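Local coordinates for protein ribosome biogenesis GTPase A (Thermotoga maritima, PDB 3CNL) that binds GTP through a circularly permuted G domain and probably hydrolyses it during a late step of 50S ribosomal subunit assembly, at residues F202-L215 and P222-E234. Numbering follows the deposited sequence.
Sequences FSEFFEDFARKRGL and PDIERALMLFFTE
The carboxylate of Glu-234 is gripped end-on by Arg-213, one nitrogen to each oxygen: NH1 reaches OE1 at 2.6 Å, nearly straight and in the guanidinium plane, while NH2 meets the syn lone pair of OE2 at 2.9 Å along a more bent path. The same guanidinium lies with one face over CZ of Phe-209, and Glu-234 OE2 sits at that ring's edge. Phe-231, its CG anti to the backbone N (chi1 173°), turns its ring among three phenylalanines of 202-212. Phe-205 meets its face edge-on (planes at 71°), Phe-206 in an offset edge-to-face pair (82°), and its own edge is directed at the face of Phe-209. These two helices cross almost perpendicularly in the all-helical C-terminal part of this GTPase, with the Glu-234 side chain about 12 Å from the bound GTP analogue; Phe-189 and Phe-192 of helix 182-196 extend the aromatic cluster. Phe-206 is a knob between Ile-224, Ala-227, Leu-228 and Phe-231; Leu-228 CD2 stands 3.7 Å from the centroid of the Phe-206 ring, a CH-pi contact. At the crossing Ala-210 CB meets Ala-227 CB at 3.8 Å, the small methyls allowing close approach. After the Schellman motif, with Gly-214 at positive phi, Leu-215 O accepts from Asp-223 N (2.9 Å), and Leu-215 CD2 lies over the Arg-226 guanidinium.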
# COMPACT_ATOMS: atom_id res chain seq x y z
N PHE A 202 -9.94 -12.13 19.91
CA PHE A 202 -8.81 -11.20 19.83
C PHE A 202 -7.85 -11.41 21.00
O PHE A 202 -6.64 -11.60 20.81
CB PHE A 202 -9.37 -9.76 19.82
CG PHE A 202 -8.32 -8.70 19.91
CD1 PHE A 202 -7.71 -8.22 18.76
CD2 PHE A 202 -7.93 -8.19 21.15
CE1 PHE A 202 -6.73 -7.23 18.84
CE2 PHE A 202 -6.94 -7.22 21.24
CZ PHE A 202 -6.35 -6.72 20.08
N SER A 203 -8.39 -11.38 22.21
CA SER A 203 -7.61 -11.54 23.43
C SER A 203 -6.83 -12.85 23.49
O SER A 203 -5.64 -12.85 23.82
CB SER A 203 -8.52 -11.39 24.67
OG SER A 203 -8.89 -10.02 24.79
N GLU A 204 -7.49 -13.96 23.14
CA GLU A 204 -6.83 -15.26 23.13
C GLU A 204 -5.75 -15.36 22.05
O GLU A 204 -4.69 -15.96 22.28
CB GLU A 204 -7.83 -16.37 22.88
CG GLU A 204 -8.77 -16.69 24.05
CD GLU A 204 -9.84 -17.70 23.67
OE1 GLU A 204 -9.57 -18.57 22.81
OE2 GLU A 204 -10.97 -17.63 24.22
N PHE A 205 -6.04 -14.83 20.86
CA PHE A 205 -5.08 -14.89 19.76
C PHE A 205 -3.76 -14.20 20.12
O PHE A 205 -2.68 -14.76 19.90
CB PHE A 205 -5.66 -14.29 18.47
CG PHE A 205 -4.72 -14.38 17.31
CD1 PHE A 205 -4.72 -15.51 16.49
CD2 PHE A 205 -3.78 -13.37 17.06
CE1 PHE A 205 -3.82 -15.60 15.40
CE2 PHE A 205 -2.89 -13.46 16.01
CZ PHE A 205 -2.91 -14.58 15.17
N PHE A 206 -3.85 -13.01 20.69
CA PHE A 206 -2.66 -12.21 20.99
C PHE A 206 -1.91 -12.58 22.26
O PHE A 206 -0.71 -12.32 22.37
CB PHE A 206 -2.98 -10.72 20.92
CG PHE A 206 -3.19 -10.27 19.51
CD1 PHE A 206 -2.10 -10.09 18.66
CD2 PHE A 206 -4.48 -10.13 18.99
CE1 PHE A 206 -2.28 -9.73 17.33
CE2 PHE A 206 -4.68 -9.76 17.66
CZ PHE A 206 -3.58 -9.55 16.84
N GLU A 207 -2.59 -13.22 23.20
CA GLU A 207 -1.88 -13.82 24.33
C GLU A 207 -1.07 -15.01 23.81
O GLU A 207 0.12 -15.14 24.09
CB GLU A 207 -2.86 -14.22 25.45
CG GLU A 207 -2.27 -14.19 26.86
CD GLU A 207 -2.03 -15.58 27.41
OE1 GLU A 207 -1.52 -15.71 28.55
OE2 GLU A 207 -2.37 -16.54 26.69
N ASP A 208 -1.70 -15.85 23.00
CA ASP A 208 -0.99 -16.98 22.39
C ASP A 208 0.19 -16.58 21.48
O ASP A 208 1.26 -17.20 21.54
CB ASP A 208 -1.95 -17.86 21.62
CG ASP A 208 -1.24 -18.94 20.85
OD1 ASP A 208 -0.59 -19.78 21.49
OD2 ASP A 208 -1.33 -18.94 19.61
N PHE A 209 0.00 -15.56 20.64
CA PHE A 209 1.05 -15.04 19.76
C PHE A 209 2.24 -14.55 20.56
O PHE A 209 3.40 -14.79 20.17
CB PHE A 209 0.52 -13.86 18.91
CG PHE A 209 1.48 -13.40 17.83
CD1 PHE A 209 1.47 -14.00 16.58
CD2 PHE A 209 2.41 -12.39 18.09
CE1 PHE A 209 2.35 -13.59 15.57
CE2 PHE A 209 3.30 -11.97 17.09
CZ PHE A 209 3.26 -12.57 15.82
N ALA A 210 1.95 -13.84 21.65
CA ALA A 210 2.94 -13.22 22.52
C ALA A 210 3.79 -14.27 23.24
O ALA A 210 4.97 -14.03 23.53
CB ALA A 210 2.26 -12.31 23.54
N ARG A 211 3.16 -15.40 23.54
CA ARG A 211 3.84 -16.55 24.10
C ARG A 211 4.65 -17.29 23.03
O ARG A 211 5.83 -17.52 23.23
CB ARG A 211 2.82 -17.49 24.77
CG ARG A 211 2.26 -17.00 26.10
CD ARG A 211 1.41 -18.10 26.74
NE ARG A 211 0.70 -17.66 27.94
CZ ARG A 211 1.23 -17.62 29.17
NH1 ARG A 211 2.49 -18.00 29.38
NH2 ARG A 211 0.51 -17.19 30.19
N LYS A 212 4.03 -17.65 21.91
CA LYS A 212 4.72 -18.41 20.85
C LYS A 212 5.96 -17.69 20.31
O LYS A 212 6.81 -18.33 19.65
CB LYS A 212 3.77 -18.76 19.69
CG LYS A 212 2.70 -19.80 19.99
CD LYS A 212 3.27 -21.20 20.17
CE LYS A 212 3.21 -21.66 21.62
NZ LYS A 212 1.84 -22.15 21.95
N ARG A 213 6.06 -16.38 20.61
CA ARG A 213 7.13 -15.49 20.11
C ARG A 213 8.04 -14.94 21.20
O ARG A 213 8.91 -14.12 20.91
CB ARG A 213 6.56 -14.30 19.33
CG ARG A 213 5.78 -14.67 18.09
CD ARG A 213 6.56 -15.61 17.20
NE ARG A 213 5.81 -15.90 15.98
CZ ARG A 213 5.85 -15.14 14.89
NH1 ARG A 213 6.61 -14.06 14.84
NH2 ARG A 213 5.12 -15.48 13.83
N GLY A 214 7.84 -15.39 22.44
CA GLY A 214 8.67 -15.00 23.58
C GLY A 214 8.57 -13.56 24.02
O GLY A 214 9.54 -12.97 24.52
N LEU A 215 7.39 -12.98 23.85
CA LEU A 215 7.18 -11.58 24.19
C LEU A 215 6.54 -11.52 25.56
O LEU A 215 5.34 -11.77 25.72
CB LEU A 215 6.33 -10.86 23.12
CG LEU A 215 6.71 -11.03 21.63
CD1 LEU A 215 5.65 -10.45 20.69
CD2 LEU A 215 8.08 -10.43 21.30
N PRO A 222 2.63 -11.97 29.23
CA PRO A 222 2.64 -11.76 27.77
C PRO A 222 2.48 -10.28 27.40
O PRO A 222 1.56 -9.62 27.89
CB PRO A 222 1.46 -12.60 27.29
CG PRO A 222 1.41 -13.74 28.27
CD PRO A 222 1.76 -13.10 29.61
N ASP A 223 3.38 -9.77 26.56
CA ASP A 223 3.31 -8.37 26.14
C ASP A 223 2.43 -8.24 24.89
O ASP A 223 2.91 -8.46 23.78
CB ASP A 223 4.72 -7.80 25.87
CG ASP A 223 4.74 -6.27 25.82
OD1 ASP A 223 3.69 -5.64 25.56
OD2 ASP A 223 5.82 -5.68 26.05
N ILE A 224 1.16 -7.87 25.09
CA ILE A 224 0.20 -7.74 23.99
C ILE A 224 0.53 -6.57 23.07
O ILE A 224 0.40 -6.68 21.86
CB ILE A 224 -1.27 -7.61 24.49
CG1 ILE A 224 -1.60 -8.68 25.54
CG2 ILE A 224 -2.26 -7.65 23.30
CD1 ILE A 224 -1.40 -10.12 25.11
N GLU A 225 0.98 -5.45 23.63
CA GLU A 225 1.41 -4.33 22.79
C GLU A 225 2.46 -4.71 21.74
O GLU A 225 2.37 -4.32 20.57
CB GLU A 225 1.95 -3.20 23.66
CG GLU A 225 2.15 -1.92 22.90
CD GLU A 225 2.60 -0.79 23.79
OE1 GLU A 225 1.79 0.13 24.03
OE2 GLU A 225 3.76 -0.84 24.26
N ARG A 226 3.46 -5.50 22.16
CA ARG A 226 4.53 -5.96 21.29
C ARG A 226 4.09 -7.07 20.34
O ARG A 226 4.58 -7.16 19.22
CB ARG A 226 5.71 -6.46 22.13
CG ARG A 226 6.66 -5.37 22.63
CD ARG A 226 7.87 -6.00 23.33
NE ARG A 226 8.79 -6.61 22.36
CZ ARG A 226 9.73 -7.50 22.67
NH1 ARG A 226 9.89 -7.92 23.92
NH2 ARG A 226 10.51 -7.98 21.70
N ALA A 227 3.18 -7.93 20.80
CA ALA A 227 2.58 -8.94 19.93
C ALA A 227 1.82 -8.27 18.78
O ALA A 227 1.95 -8.69 17.63
CB ALA A 227 1.65 -9.87 20.72
N LEU A 228 1.05 -7.25 19.11
CA LEU A 228 0.31 -6.49 18.10
C LEU A 228 1.24 -5.85 17.07
O LEU A 228 1.03 -6.00 15.88
CB LEU A 228 -0.58 -5.41 18.73
CG LEU A 228 -1.78 -5.86 19.58
CD1 LEU A 228 -2.19 -4.76 20.55
CD2 LEU A 228 -2.95 -6.30 18.72
N MET A 229 2.24 -5.11 17.54
CA MET A 229 3.23 -4.51 16.64
C MET A 229 3.85 -5.53 15.70
O MET A 229 3.87 -5.34 14.49
CB MET A 229 4.33 -3.83 17.47
CG MET A 229 5.61 -3.50 16.71
SD MET A 229 5.39 -2.06 15.64
CE MET A 229 7.09 -1.51 15.38
N LEU A 230 4.35 -6.63 16.26
CA LEU A 230 5.00 -7.68 15.49
C LEU A 230 4.03 -8.41 14.58
O LEU A 230 4.36 -8.72 13.43
CB LEU A 230 5.69 -8.65 16.43
CG LEU A 230 6.42 -9.92 15.96
CD1 LEU A 230 7.48 -9.66 14.89
CD2 LEU A 230 7.06 -10.59 17.19
N PHE A 231 2.84 -8.72 15.09
CA PHE A 231 1.85 -9.44 14.27
C PHE A 231 1.52 -8.64 13.01
O PHE A 231 1.60 -9.17 11.89
CB PHE A 231 0.57 -9.77 15.07
CG PHE A 231 -0.52 -10.36 14.22
CD1 PHE A 231 -0.41 -11.64 13.72
CD2 PHE A 231 -1.63 -9.60 13.87
CE1 PHE A 231 -1.39 -12.17 12.89
CE2 PHE A 231 -2.64 -10.15 13.05
CZ PHE A 231 -2.52 -11.41 12.57
N PHE A 232 1.18 -7.38 13.19
CA PHE A 232 0.74 -6.54 12.07
C PHE A 232 1.87 -6.18 11.13
O PHE A 232 1.65 -6.00 9.93
CB PHE A 232 -0.06 -5.31 12.54
CG PHE A 232 -1.40 -5.67 13.10
CD1 PHE A 232 -2.37 -6.25 12.30
CD2 PHE A 232 -1.69 -5.48 14.46
CE1 PHE A 232 -3.61 -6.63 12.84
CE2 PHE A 232 -2.92 -5.85 14.99
CZ PHE A 232 -3.88 -6.42 14.18
N THR A 233 3.09 -6.16 11.65
CA THR A 233 4.28 -5.99 10.82
C THR A 233 4.42 -7.22 9.96
O THR A 233 4.62 -7.11 8.75
CB THR A 233 5.53 -5.80 11.70
OG1 THR A 233 5.40 -4.55 12.38
CG2 THR A 233 6.81 -5.79 10.85
N GLU A 234 4.28 -8.40 10.56
CA GLU A 234 4.26 -9.63 9.80
C GLU A 234 3.13 -9.74 8.76
O GLU A 234 3.36 -10.18 7.63
CB GLU A 234 4.25 -10.83 10.75
CG GLU A 234 5.61 -11.08 11.39
CD GLU A 234 5.67 -12.36 12.17
OE1 GLU A 234 6.79 -12.73 12.59
OE2 GLU A 234 4.62 -13.00 12.38